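Long-range contacts in pseudopodium-enriched atypical kinase 1 (Homo sapiens, PDB 6BHC), which adopts a protein kinase fold as a dimer-forming pseudokinase, and probably works more as a signalling scaffold than as an active tyrosine kinase: residues Ile284-Met289 and Gln326-Cys331; Leu175-Val180 and Glu288-Pro293; His123-Val128 and Ser144-Ile149. The protein carries 1 engineered substitution. One frame throughout, in Å; residues are numbered along the deposited sequence.

Contact 1 of 3, residues Ile284-Met289 and Gln326-Cys331; sequences ILIYEM and QQLASC
Ile286 and Ala329 mark the apolar centre, where helices 277-289 and 322-332 of the helical C-lobe of the kinase fold come together; Ile286 CA and Ala329 CA are 6.4 Å apart. The short segments run roughly antiparallel, with axes 9.3 Å apart at closest approach. This spacing suits Ala329, whose single methyl lets the larger side chains opposite lie against the helix. Ile286 pushes its CD1 methyl to 3.7 Å from CD2 of Leu328, the two side chains crossing at about a right angle, and the same CD1 lies 4.1 Å from Ala329 CB. Leu328 also packs on helix 343-354, and Ile286 on Leu184 of helix 173-194, so branched aliphatic residues fill a junction of several helices.

Farther out, Tyr287 passes beside the alanine, its CE1 3.7 Å from Ala329 CB, and brings its hydroxyl to Gln326. The CA-CB bond of Gln326 points away from the other helix, but a bend at chi2 (77°) swings the amide back. Gln326 NE2 then donates to Tyr287 OH over 3.1 Å with an N-H...O angle of 158°, the oxygen lying in the amide plane while ring and amide are turned 59° apart. The hydroxyl is also bonded to Pro313 O, and Gln326 OE1 accepts from Ile315 N. The chemistry therefore implies an apolar centre with a polar edge whose hydroxyl and amide oxygen both have partners, pinning the 313-315 loop to both helices.

Contact 2 of 3, residues Leu175-Val180 and Glu288-Pro293; sequences LYERQV and EMLHLP
The rings of Tyr176 and His291 meet obliquely, their centroids 5.1 Å apart and their planes at 32°, with His291 CE1 coming within 3.2 Å of Tyr176 OH. Tyr176 has its CG anti to the backbone N (chi1 175°), which carries the ring across to the end of helix 277-289. There its hydroxyl donates to Met289 O over 2.6 Å, in the carbonyl plane, and that oxygen lies at the ring edge. Tyrosine suits this place because Met289 O, at the helix end where the chain leaves the helix, can take its bond from a side-chain hydroxyl. A phenylalanine here would probably leave this buried carbonyl without its mate.

The helix ends in a Schellman motif, with His291 at positive phi as the C-prime residue. Its ring is fixed by Val162 O at NE2 and by His169 at ND1.

One turn further along helix 173-194, Val180 and Met289 slide past each other in opposite directions, Val180 CG1 lying 3.8 Å from Met289 CE; the flexible thioether bends to follow the stiff valine. Leu290 crosses Glu177 at about a right angle, its CD2 4.0 Å from Glu177 CG and equally close to the carboxylate carbon, while the oxygens bond to Ser319, Ser322 and His169.

Contact 3 of 3, residues His123-Val128 and Ser144-Ile149; sequences HFLAEV and SHVVVI
Phe124 and Val147 form a hydrogen-bonded antiparallel pair: Phe124 N donates to Val147 O over 2.9 Å, and Val147 N returns a shorter bond of 2.7 Å to Phe124 O, nearly straight at 167°. Two residues along, Ala126 and His145 repeat the exchange. His145 N reaches Ala126 O at 2.9 Å, whereas Ala126 N gives His145 O a longer bond of 3.1 Å, more bent at 147°. Several of these acceptors are further engaged by CA-H groups of the neighbouring non-hydrogen-bonded pairs. Val147 O meets His123 CA at 3.1 Å, His145 O also faces Leu125 CA, and Ala126 O faces Ser144 CA.

The backbones of Val146 and Val148 turn the other way and bond to Cys91 and Lys89. Strand 143-150 thus bonds to a neighbour on each edge, lying between strands 123-128 and 85-91 in the antiparallel sheet of the kinase N-lobe. Beyond Glu127 and Ser144, Val128 continues the pairing with Arg143.

Phe124, Ala126 and Val147 lie on one face of the sheet. The Phe124 CG sits between its backbone N and carbonyl carbon (chi1 58°), a crowded position that lays the ring beside Val147, whose CB makes a CH-pi contact over the ring face at 4.2 Å from the centroid. Flat phenylalanine and beta-branched valine suit such side-by-side packing, and Phe49 and Phe57 also touch the ring. Small Ala126 touches Trp54 and lets its CB approach Val147 CG2 to 4.0 Å. On the more exposed reverse face, Leu125 CD2 touches Val146 CG2 at 3.7 Å, while Glu127 and Ser144 bring polar groups suited to solvent.

Contact 3 comes first along the chain and is closed before the others open; it belongs to the antiparallel sheet of the N-lobe, whereas contacts 1 and 2 lie among the helices of the C-lobe. Contact 2 opens next, at 175-180, and ends on helix 277-289, where contact 1 begins. These two have centres about 10 Å apart and share Glu288 and Met289: the helix meets helix 322-332 in contact 1, and its C-terminal end meets helix 173-194 in contact 2. Tyr287 O probably accepts from Leu292 N between them. Contact 3 is remote, centre to centre about 37 Å from contact 1 and about 35 Å from contact 2. The protein thus retains both kinase lobes.

Contact 1 of 3, residues Ile284-Met289 and Gln326-Cys331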
ATOM      1  N   ILE A 284     -36.782  11.101   7.918  1.00 19.57           N
ATOM      2  CA  ILE A 284     -37.375  12.090   7.024  1.00 20.17           C
ATOM      3  C   ILE A 284     -36.375  12.514   5.958  1.00 27.13           C
ATOM      4  O   ILE A 284     -36.737  12.722   4.793  1.00 40.35           O
ATOM      5  CB  ILE A 284     -37.886  13.296   7.834  1.00 26.80           C
ATOM      6  CG1 ILE A 284     -39.024  12.872   8.764  1.00 22.84           C
ATOM      7  CG2 ILE A 284     -38.336  14.420   6.911  1.00 26.07           C
ATOM      8  CD1 ILE A 284     -39.609  14.009   9.567  1.00 29.65           C
ATOM      9  N   LEU A 285     -35.098  12.639   6.334  1.00 27.92           N
ATOM     10  CA  LEU A 285     -34.083  13.068   5.377  1.00 25.84           C
ATOM     11  C   LEU A 285     -33.913  12.067   4.243  1.00 31.37           C
ATOM     12  O   LEU A 285     -33.573  12.458   3.121  1.00 32.90           O
ATOM     13  CB  LEU A 285     -32.747  13.286   6.087  1.00 22.54           C
ATOM     14  CG  LEU A 285     -32.697  14.397   7.134  1.00 26.51           C
ATOM     15  CD1 LEU A 285     -31.283  14.541   7.674  1.00 22.13           C
ATOM     16  CD2 LEU A 285     -33.190  15.711   6.552  1.00 29.90           C
ATOM     17  N   ILE A 286     -34.139  10.778   4.512  1.00 23.59           N
ATOM     18  CA  ILE A 286     -34.003   9.768   3.467  1.00 20.10           C
ATOM     19  C   ILE A 286     -34.992  10.029   2.342  1.00 22.25           C
ATOM     20  O   ILE A 286     -34.644   9.956   1.157  1.00 31.65           O
ATOM     21  CB  ILE A 286     -34.178   8.357   4.058  1.00 20.59           C
ATOM     22  CG1 ILE A 286     -33.027   8.033   5.011  1.00 16.48           C
ATOM     23  CG2 ILE A 286     -34.268   7.321   2.946  1.00 17.79           C
ATOM     24  CD1 ILE A 286     -33.091   6.636   5.584  1.00 20.60           C
ATOM     25  N   TYR A 287     -36.240  10.344   2.693  1.00 18.77           N
ATOM     26  CA  TYR A 287     -37.232  10.679   1.676  1.00 19.06           C
ATOM     27  C   TYR A 287     -36.836  11.935   0.910  1.00 22.34           C
ATOM     28  O   TYR A 287     -36.937  11.976  -0.322  1.00 24.64           O
ATOM     29  CB  TYR A 287     -38.602  10.859   2.327  1.00 19.49           C
ATOM     30  CG  TYR A 287     -39.340   9.569   2.610  1.00 26.95           C
ATOM     31  CD1 TYR A 287     -39.034   8.794   3.725  1.00 25.74           C
ATOM     32  CD2 TYR A 287     -40.355   9.133   1.768  1.00 27.61           C
ATOM     33  CE1 TYR A 287     -39.716   7.617   3.986  1.00 24.48           C
ATOM     34  CE2 TYR A 287     -41.041   7.960   2.020  1.00 28.33           C
ATOM     35  CZ  TYR A 287     -40.718   7.207   3.128  1.00 28.47           C
ATOM     36  OH  TYR A 287     -41.405   6.041   3.374  1.00 31.73           O
ATOM     37  N   GLU A 288     -36.377  12.968   1.621  1.00 19.17           N
ATOM     38  CA  GLU A 288     -36.065  14.238   0.971  1.00 25.56           C
ATOM     39  C   GLU A 288     -34.852  14.115   0.056  1.00 24.09           C
ATOM     40  O   GLU A 288     -34.844  14.674  -1.047  1.00 26.68           O
ATOM     41  CB  GLU A 288     -35.845  15.321   2.027  1.00 23.64           C
ATOM     42  CG  GLU A 288     -37.101  15.647   2.826  1.00 39.11           C
ATOM     43  CD  GLU A 288     -36.881  16.730   3.867  1.00 43.41           C
ATOM     44  OE1 GLU A 288     -35.779  16.789   4.450  1.00 45.20           O
ATOM     45  OE2 GLU A 288     -37.816  17.526   4.099  1.00 49.69           O
ATOM     46  N   MET A 289     -33.820  13.388   0.491  1.00 20.36           N
ATOM     47  CA  MET A 289     -32.656  13.168  -0.360  1.00 22.97           C
ATOM     48  C   MET A 289     -32.993  12.354  -1.602  1.00 32.49           C
ATOM     49  O   MET A 289     -32.280  12.454  -2.606  1.00 31.95           O
ATOM     50  CB  MET A 289     -31.545  12.480   0.432  1.00 28.07           C
ATOM     51  CG  MET A 289     -30.966  13.345   1.537  1.00 42.39           C
ATOM     52  SD  MET A 289     -29.562  12.580   2.363  1.00 38.71           S
ATOM     53  CE  MET A 289     -28.362  12.553   1.034  1.00 42.52           C
ATOM     54  N   GLN A 326     -35.590   2.210   1.847  1.00 19.48           N
ATOM     55  CA  GLN A 326     -36.980   2.183   2.289  1.00 27.20           C
ATOM     56  C   GLN A 326     -37.108   1.493   3.640  1.00 32.01           C
ATOM     57  O   GLN A 326     -37.776   2.001   4.549  1.00 29.08           O
ATOM     58  CB  GLN A 326     -37.849   1.482   1.244  1.00 27.17           C
ATOM     59  CG  GLN A 326     -39.285   1.249   1.686  1.00 30.89           C
ATOM     60  CD  GLN A 326     -40.136   2.501   1.605  1.00 38.53           C
ATOM     61  OE1 GLN A 326     -40.896   2.686   0.654  1.00 44.01           O
ATOM     62  NE2 GLN A 326     -40.021   3.365   2.608  1.00 35.38           N
ATOM     63  N   GLN A 327     -36.470   0.329   3.790  1.00 26.31           N
ATOM     64  CA  GLN A 327     -36.516  -0.382   5.062  1.00 28.37           C
ATOM     65  C   GLN A 327     -35.833   0.418   6.163  1.00 25.56           C
ATOM     66  O   GLN A 327     -36.294   0.430   7.311  1.00 32.50           O
ATOM     67  CB  GLN A 327     -35.872  -1.762   4.911  1.00 24.43           C
ATOM     68  CG  GLN A 327     -35.834  -2.591   6.188  1.00 37.21           C
ATOM     69  CD  GLN A 327     -37.209  -3.054   6.639  1.00 44.64           C
ATOM     70  OE1 GLN A 327     -38.182  -2.995   5.885  1.00 50.53           O
ATOM     71  NE2 GLN A 327     -37.294  -3.520   7.880  1.00 39.58           N
ATOM     72  N   LEU A 328     -34.736   1.101   5.830  1.00 23.25           N
ATOM     73  CA  LEU A 328     -34.038   1.915   6.818  1.00 18.35           C
ATOM     74  C   LEU A 328     -34.909   3.068   7.299  1.00 22.71           C
ATOM     75  O   LEU A 328     -34.946   3.370   8.497  1.00 25.43           O
ATOM     76  CB  LEU A 328     -32.730   2.443   6.227  1.00 23.25           C
ATOM     77  CG  LEU A 328     -31.931   3.385   7.125  1.00 30.27           C
ATOM     78  CD1 LEU A 328     -31.552   2.678   8.414  1.00 25.63           C
ATOM     79  CD2 LEU A 328     -30.695   3.901   6.404  1.00 29.01           C
ATOM     80  N   ALA A 329     -35.619   3.724   6.378  1.00 18.71           N
ATOM     81  CA  ALA A 329     -36.494   4.827   6.763  1.00 25.03           C
ATOM     82  C   ALA A 329     -37.653   4.340   7.625  1.00 24.95           C
ATOM     83  O   ALA A 329     -38.004   4.983   8.620  1.00 23.44           O
ATOM     84  CB  ALA A 329     -37.013   5.543   5.517  1.00 22.10           C
ATOM     85  N   SER A 330     -38.255   3.205   7.261  1.00 23.62           N
ATOM     86  CA  SER A 330     -39.367   2.671   8.042  1.00 23.29           C
ATOM     87  C   SER A 330     -38.942   2.368   9.473  1.00 21.08           C
ATOM     88  O   SER A 330     -39.714   2.579  10.416  1.00 28.50           O
ATOM     89  CB  SER A 330     -39.923   1.414   7.372  1.00 29.63           C
ATOM     90  OG  SER A 330     -40.300   1.676   6.031  1.00 45.97           O
ATOM     91  N   CYS A 331     -37.715   1.874   9.656  1.00 20.35           N
ATOM     92  CA  CYS A 331     -37.223   1.598  11.001  1.00 28.72           C
ATOM     93  C   CYS A 331     -36.941   2.886  11.763  1.00 31.07           C
ATOM     94  O   CYS A 331     -37.215   2.975  12.965  1.00 29.42           O
ATOM     95  CB  CYS A 331     -35.966   0.732  10.934  1.00 33.19           C
ATOM     96  SG  CYS A 331     -36.234  -0.929  10.276  1.00 37.51           S
TER

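Contact 2 of 3, residues Leu175-Val180 and Glu288-Pro293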
ATOM      1  N   LEU A 175     -25.982   5.682  -9.507  1.00 24.08           N
ATOM      2  CA  LEU A 175     -24.912   6.556  -9.040  1.00 24.07           C
ATOM      3  C   LEU A 175     -25.416   7.545  -7.996  1.00 22.83           C
ATOM      4  O   LEU A 175     -24.750   7.774  -6.981  1.00 22.21           O
ATOM      5  CB  LEU A 175     -24.286   7.291 -10.226  1.00 30.61           C
ATOM      6  CG  LEU A 175     -23.101   8.208  -9.920  1.00 50.03           C
ATOM      7  CD1 LEU A 175     -22.049   7.475  -9.101  1.00 57.73           C
ATOM      8  CD2 LEU A 175     -22.496   8.743 -11.210  1.00 54.63           C
ATOM      9  N   TYR A 176     -26.593   8.134  -8.219  1.00 25.01           N
ATOM     10  CA  TYR A 176     -27.084   9.145  -7.287  1.00 20.68           C
ATOM     11  C   TYR A 176     -27.460   8.527  -5.946  1.00 24.34           C
ATOM     12  O   TYR A 176     -27.100   9.055  -4.888  1.00 29.22           O
ATOM     13  CB  TYR A 176     -28.279   9.895  -7.881  1.00 19.06           C
ATOM     14  CG  TYR A 176     -28.887  10.866  -6.891  1.00 22.63           C
ATOM     15  CD1 TYR A 176     -28.288  12.094  -6.639  1.00 23.71           C
ATOM     16  CD2 TYR A 176     -30.042  10.544  -6.189  1.00 21.16           C
ATOM     17  CE1 TYR A 176     -28.829  12.977  -5.724  1.00 23.11           C
ATOM     18  CE2 TYR A 176     -30.590  11.421  -5.274  1.00 25.65           C
ATOM     19  CZ  TYR A 176     -29.980  12.637  -5.046  1.00 26.34           C
ATOM     20  OH  TYR A 176     -30.518  13.516  -4.135  1.00 27.32           O
ATOM     21  N   GLU A 177     -28.192   7.410  -5.967  1.00 24.35           N
ATOM     22  CA  GLU A 177     -28.639   6.808  -4.715  1.00 27.56           C
ATOM     23  C   GLU A 177     -27.494   6.166  -3.942  1.00 28.61           C
ATOM     24  O   GLU A 177     -27.631   5.944  -2.734  1.00 27.50           O
ATOM     25  CB  GLU A 177     -29.747   5.787  -4.984  1.00 21.83           C
ATOM     26  CG  GLU A 177     -30.997   6.405  -5.605  1.00 25.56           C
ATOM     27  CD  GLU A 177     -32.223   5.515  -5.500  1.00 32.85           C
ATOM     28  OE1 GLU A 177     -32.122   4.408  -4.929  1.00 27.96           O
ATOM     29  OE2 GLU A 177     -33.296   5.929  -5.987  1.00 33.32           O
ATOM     30  N   ARG A 178     -26.372   5.867  -4.601  1.00 23.58           N
ATOM     31  CA  ARG A 178     -25.188   5.443  -3.860  1.00 21.62           C
ATOM     32  C   ARG A 178     -24.547   6.623  -3.140  1.00 24.47           C
ATOM     33  O   ARG A 178     -24.105   6.490  -1.993  1.00 20.57           O
ATOM     34  CB  ARG A 178     -24.182   4.766  -4.792  1.00 19.08           C
ATOM     35  CG  ARG A 178     -22.947   4.246  -4.065  1.00 25.25           C
ATOM     36  CD  ARG A 178     -22.033   3.425  -4.965  1.00 22.53           C
ATOM     37  NE  ARG A 178     -20.887   2.914  -4.216  1.00 23.99           N
ATOM     38  CZ  ARG A 178     -20.872   1.751  -3.572  1.00 27.38           C
ATOM     39  NH1 ARG A 178     -21.940   0.964  -3.588  1.00 19.73           N
ATOM     40  NH2 ARG A 178     -19.788   1.368  -2.913  1.00 21.11           N
ATOM     41  N   GLN A 179     -24.488   7.789  -3.795  1.00 24.45           N
ATOM     42  CA  GLN A 179     -24.007   8.991  -3.119  1.00 19.02           C
ATOM     43  C   GLN A 179     -24.876   9.338  -1.919  1.00 20.22           C
ATOM     44  O   GLN A 179     -24.369   9.843  -0.911  1.00 29.43           O
ATOM     45  CB  GLN A 179     -23.968  10.175  -4.088  1.00 17.57           C
ATOM     46  CG  GLN A 179     -23.060   9.994  -5.291  1.00 27.67           C
ATOM     47  CD  GLN A 179     -23.042  11.222  -6.184  1.00 52.03           C
ATOM     48  OE1 GLN A 179     -22.506  12.265  -5.811  1.00 67.47           O
ATOM     49  NE2 GLN A 179     -23.640  11.106  -7.363  1.00 50.02           N
ATOM     50  N   VAL A 180     -26.184   9.082  -2.011  1.00 18.79           N
ATOM     51  CA  VAL A 180     -27.069   9.323  -0.877  1.00 24.59           C
ATOM     52  C   VAL A 180     -26.674   8.441   0.301  1.00 25.08           C
ATOM     53  O   VAL A 180     -26.600   8.907   1.444  1.00 27.13           O
ATOM     54  CB  VAL A 180     -28.538   9.106  -1.293  1.00 17.34           C
ATOM     55  CG1 VAL A 180     -29.441   9.063  -0.071  1.00 16.35           C
ATOM     56  CG2 VAL A 180     -28.981  10.206  -2.241  1.00 15.99           C
ATOM     57  N   GLU A 288     -36.377  12.968   1.621  1.00 19.17           N
ATOM     58  CA  GLU A 288     -36.065  14.238   0.971  1.00 25.56           C
ATOM     59  C   GLU A 288     -34.852  14.115   0.056  1.00 24.09           C
ATOM     60  O   GLU A 288     -34.844  14.674  -1.047  1.00 26.68           O
ATOM     61  CB  GLU A 288     -35.845  15.321   2.027  1.00 23.64           C
ATOM     62  CG  GLU A 288     -37.101  15.647   2.826  1.00 39.11           C
ATOM     63  CD  GLU A 288     -36.881  16.730   3.867  1.00 43.41           C
ATOM     64  OE1 GLU A 288     -35.779  16.789   4.450  1.00 45.20           O
ATOM     65  OE2 GLU A 288     -37.816  17.526   4.099  1.00 49.69           O
ATOM     66  N   MET A 289     -33.820  13.388   0.491  1.00 20.36           N
ATOM     67  CA  MET A 289     -32.656  13.168  -0.360  1.00 22.97           C
ATOM     68  C   MET A 289     -32.993  12.354  -1.602  1.00 32.49           C
ATOM     69  O   MET A 289     -32.280  12.454  -2.606  1.00 31.95           O
ATOM     70  CB  MET A 289     -31.545  12.480   0.432  1.00 28.07           C
ATOM     71  CG  MET A 289     -30.966  13.345   1.537  1.00 42.39           C
ATOM     72  SD  MET A 289     -29.562  12.580   2.363  1.00 38.71           S
ATOM     73  CE  MET A 289     -28.362  12.553   1.034  1.00 42.52           C
ATOM     74  N   LEU A 290     -34.058  11.555  -1.559  1.00 21.68           N
ATOM     75  CA  LEU A 290     -34.534  10.832  -2.728  1.00 27.51           C
ATOM     76  C   LEU A 290     -35.570  11.625  -3.517  1.00 26.16           C
ATOM     77  O   LEU A 290     -36.359  11.030  -4.261  1.00 29.83           O
ATOM     78  CB  LEU A 290     -35.105   9.476  -2.310  1.00 17.15           C
ATOM     79  CG  LEU A 290     -34.078   8.531  -1.688  1.00 26.26           C
ATOM     80  CD1 LEU A 290     -34.737   7.233  -1.255  1.00 25.27           C
ATOM     81  CD2 LEU A 290     -32.934   8.263  -2.658  1.00 25.95           C
ATOM     82  N   HIS A 291     -35.584  12.950  -3.360  1.00 21.76           N
ATOM     83  CA  HIS A 291     -36.482  13.842  -4.095  1.00 25.53           C
ATOM     84  C   HIS A 291     -37.949  13.515  -3.832  1.00 24.49           C
ATOM     85  O   HIS A 291     -38.802  13.662  -4.710  1.00 27.73           O
ATOM     86  CB  HIS A 291     -36.176  13.821  -5.594  1.00 22.55           C
ATOM     87  CG  HIS A 291     -34.797  14.297  -5.927  1.00 26.12           C
ATOM     88  ND1 HIS A 291     -33.760  13.437  -6.212  1.00 26.21           N
ATOM     89  CD2 HIS A 291     -34.278  15.547  -5.993  1.00 25.59           C
ATOM     90  CE1 HIS A 291     -32.665  14.134  -6.455  1.00 21.63           C
ATOM     91  NE2 HIS A 291     -32.951  15.418  -6.327  1.00 27.66           N
ATOM     92  N   LEU A 292     -38.250  13.076  -2.619  1.00 26.36           N
ATOM     93  CA  LEU A 292     -39.613  12.857  -2.178  1.00 35.98           C
ATOM     94  C   LEU A 292     -39.969  13.856  -1.083  1.00 33.47           C
ATOM     95  O   LEU A 292     -39.087  14.327  -0.358  1.00 40.55           O
ATOM     96  CB  LEU A 292     -39.799  11.431  -1.645  1.00 35.10           C
ATOM     97  CG  LEU A 292     -39.401  10.301  -2.595  1.00 31.62           C
ATOM     98  CD1 LEU A 292     -39.482   8.957  -1.887  1.00 34.46           C
ATOM     99  CD2 LEU A 292     -40.278  10.314  -3.836  1.00 26.35           C
ATOM    100  N   PRO A 293     -41.241  14.212  -0.940  1.00 38.46           N
ATOM    101  CA  PRO A 293     -41.621  15.133   0.134  1.00 38.67           C
ATOM    102  C   PRO A 293     -41.488  14.477   1.499  1.00 33.36           C
ATOM    103  O   PRO A 293     -41.367  13.257   1.630  1.00 27.51           O
ATOM    104  CB  PRO A 293     -43.083  15.470  -0.182  1.00 41.43           C
ATOM    105  CG  PRO A 293     -43.571  14.306  -0.972  1.00 45.24           C
ATOM    106  CD  PRO A 293     -42.393  13.825  -1.772  1.00 44.88           C
TER

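Contact 3 of 3, residues His123-Val128 and Ser144-Ile149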
ATOM      1  N   HIS A 123     -14.440  33.267  16.973  1.00 38.74           N
ATOM      2  CA  HIS A 123     -15.676  33.986  16.703  1.00 43.11           C
ATOM      3  C   HIS A 123     -15.596  35.355  17.362  1.00 49.46           C
ATOM      4  O   HIS A 123     -14.840  35.560  18.315  1.00 42.19           O
ATOM      5  CB  HIS A 123     -16.898  33.213  17.206  1.00 37.78           C
ATOM      6  CG  HIS A 123     -16.812  32.824  18.648  1.00 50.88           C
ATOM      7  ND1 HIS A 123     -17.052  33.712  19.674  1.00 48.63           N
ATOM      8  CD2 HIS A 123     -16.505  31.644  19.237  1.00 51.80           C
ATOM      9  CE1 HIS A 123     -16.901  33.095  20.833  1.00 51.80           C
ATOM     10  NE2 HIS A 123     -16.568  31.839  20.595  1.00 55.10           N
ATOM     11  N   PHE A 124     -16.389  36.288  16.842  1.00 49.17           N
ATOM     12  CA  PHE A 124     -16.401  37.656  17.348  1.00 48.61           C
ATOM     13  C   PHE A 124     -17.635  38.366  16.812  1.00 49.79           C
ATOM     14  O   PHE A 124     -18.304  37.886  15.892  1.00 45.78           O
ATOM     15  CB  PHE A 124     -15.125  38.412  16.956  1.00 43.73           C
ATOM     16  CG  PHE A 124     -14.884  38.474  15.472  1.00 42.63           C
ATOM     17  CD1 PHE A 124     -14.192  37.462  14.827  1.00 51.01           C
ATOM     18  CD2 PHE A 124     -15.345  39.546  14.724  1.00 53.33           C
ATOM     19  CE1 PHE A 124     -13.969  37.516  13.462  1.00 52.64           C
ATOM     20  CE2 PHE A 124     -15.125  39.606  13.360  1.00 53.31           C
ATOM     21  CZ  PHE A 124     -14.435  38.590  12.729  1.00 53.25           C
ATOM     22  N   LEU A 125     -17.931  39.520  17.406  1.00 49.66           N
ATOM     23  CA  LEU A 125     -18.983  40.401  16.925  1.00 50.09           C
ATOM     24  C   LEU A 125     -18.408  41.397  15.929  1.00 51.81           C
ATOM     25  O   LEU A 125     -17.250  41.811  16.034  1.00 59.46           O
ATOM     26  CB  LEU A 125     -19.638  41.152  18.087  1.00 55.31           C
ATOM     27  CG  LEU A 125     -20.316  40.319  19.174  1.00 55.51           C
ATOM     28  CD1 LEU A 125     -20.794  41.214  20.308  1.00 54.86           C
ATOM     29  CD2 LEU A 125     -21.472  39.522  18.594  1.00 46.56           C
ATOM     30  N   ALA A 126     -19.231  41.788  14.958  1.00 53.12           N
ATOM     31  CA  ALA A 126     -18.773  42.711  13.931  1.00 56.32           C
ATOM     32  C   ALA A 126     -19.971  43.354  13.251  1.00 57.13           C
ATOM     33  O   ALA A 126     -21.028  42.735  13.108  1.00 56.99           O
ATOM     34  CB  ALA A 126     -17.896  42.004  12.891  1.00 52.75           C
ATOM     35  N   GLU A 127     -19.787  44.604  12.829  1.00 55.56           N
ATOM     36  CA  GLU A 127     -20.783  45.308  12.029  1.00 58.42           C
ATOM     37  C   GLU A 127     -20.633  44.874  10.577  1.00 56.75           C
ATOM     38  O   GLU A 127     -19.613  45.152   9.939  1.00 60.26           O
ATOM     39  CB  GLU A 127     -20.619  46.818  12.174  1.00 60.97           C
ATOM     40  CG  GLU A 127     -20.893  47.346  13.572  1.00 72.41           C
ATOM     41  CD  GLU A 127     -20.695  48.846  13.679  1.00 91.55           C
ATOM     42  OE1 GLU A 127     -20.105  49.438  12.750  1.00 96.82           O
ATOM     43  OE2 GLU A 127     -21.132  49.435  14.688  1.00 96.74           O
ATOM     44  N   VAL A 128     -21.643  44.187  10.054  1.00 57.32           N
ATOM     45  CA  VAL A 128     -21.587  43.620   8.709  1.00 62.34           C
ATOM     46  C   VAL A 128     -22.501  44.429   7.796  1.00 65.47           C
ATOM     47  O   VAL A 128     -23.628  44.763   8.192  1.00 64.47           O
ATOM     48  CB  VAL A 128     -21.982  42.134   8.719  1.00 59.49           C
ATOM     49  CG1 VAL A 128     -21.793  41.510   7.344  1.00 59.03           C
ATOM     50  CG2 VAL A 128     -21.178  41.379   9.764  1.00 57.02           C
ATOM     51  N   SER A 144     -24.909  44.704  14.087  1.00 69.68           N
ATOM     52  CA  SER A 144     -23.869  43.824  14.596  1.00 60.63           C
ATOM     53  C   SER A 144     -24.334  42.376  14.548  1.00 62.81           C
ATOM     54  O   SER A 144     -25.470  42.062  14.917  1.00 66.45           O
ATOM     55  CB  SER A 144     -23.493  44.208  16.029  1.00 65.78           C
ATOM     56  OG  SER A 144     -22.485  43.352  16.536  1.00 69.06           O
ATOM     57  N   HIS A 145     -23.447  41.496  14.089  1.00 51.46           N
ATOM     58  CA  HIS A 145     -23.749  40.080  13.955  1.00 45.52           C
ATOM     59  C   HIS A 145     -22.605  39.254  14.524  1.00 46.85           C
ATOM     60  O   HIS A 145     -21.470  39.723  14.649  1.00 44.64           O
ATOM     61  CB  HIS A 145     -23.990  39.690  12.489  1.00 45.34           C
ATOM     62  CG  HIS A 145     -25.232  40.286  11.901  1.00 50.23           C
ATOM     63  ND1 HIS A 145     -26.393  39.564  11.730  1.00 51.44           N
ATOM     64  CD2 HIS A 145     -25.493  41.534  11.447  1.00 55.99           C
ATOM     65  CE1 HIS A 145     -27.318  40.343  11.196  1.00 53.95           C
ATOM     66  NE2 HIS A 145     -26.797  41.543  11.015  1.00 55.14           N
ATOM     67  N   VAL A 146     -22.922  38.010  14.869  1.00 45.46           N
ATOM     68  CA  VAL A 146     -21.915  37.059  15.325  1.00 43.73           C
ATOM     69  C   VAL A 146     -21.215  36.479  14.102  1.00 41.50           C
ATOM     70  O   VAL A 146     -21.859  35.896  13.224  1.00 38.05           O
ATOM     71  CB  VAL A 146     -22.543  35.949  16.179  1.00 40.24           C
ATOM     72  CG1 VAL A 146     -21.482  34.938  16.596  1.00 29.68           C
ATOM     73  CG2 VAL A 146     -23.231  36.542  17.398  1.00 48.56           C
ATOM     74  N   VAL A 147     -19.898  36.642  14.040  1.00 41.02           N
ATOM     75  CA  VAL A 147     -19.087  36.154  12.931  1.00 39.95           C
ATOM     76  C   VAL A 147     -18.234  35.001  13.433  1.00 31.55           C
ATOM     77  O   VAL A 147     -17.508  35.143  14.424  1.00 34.42           O
ATOM     78  CB  VAL A 147     -18.211  37.272  12.339  1.00 45.49           C
ATOM     79  CG1 VAL A 147     -17.300  36.711  11.259  1.00 36.12           C
ATOM     80  CG2 VAL A 147     -19.083  38.389  11.783  1.00 33.28           C
ATOM     81  N   VAL A 148     -18.320  33.863  12.752  1.00 27.65           N
ATOM     82  CA  VAL A 148     -17.567  32.666  13.101  1.00 28.41           C
ATOM     83  C   VAL A 148     -16.611  32.351  11.959  1.00 32.95           C
ATOM     84  O   VAL A 148     -16.961  32.507  10.784  1.00 35.35           O
ATOM     85  CB  VAL A 148     -18.504  31.473  13.386  1.00 26.94           C
ATOM     86  CG1 VAL A 148     -17.713  30.262  13.853  1.00 24.16           C
ATOM     87  CG2 VAL A 148     -19.555  31.862  14.417  1.00 29.72           C
ATOM     88  N   ILE A 149     -15.400  31.921  12.306  1.00 26.71           N
ATOM     89  CA  ILE A 149     -14.369  31.576  11.334  1.00 30.37           C
ATOM     90  C   ILE A 149     -14.164  30.068  11.369  1.00 31.44           C
ATOM     91  O   ILE A 149     -14.078  29.472  12.451  1.00 43.80           O
ATOM     92  CB  ILE A 149     -13.052  32.317  11.621  1.00 31.12           C
ATOM     93  CG1 ILE A 149     -13.311  33.816  11.789  1.00 31.85           C
ATOM     94  CG2 ILE A 149     -12.046  32.079  10.504  1.00 29.22           C
ATOM     95  CD1 ILE A 149     -13.963  34.460  10.586  1.00 40.49           C
TER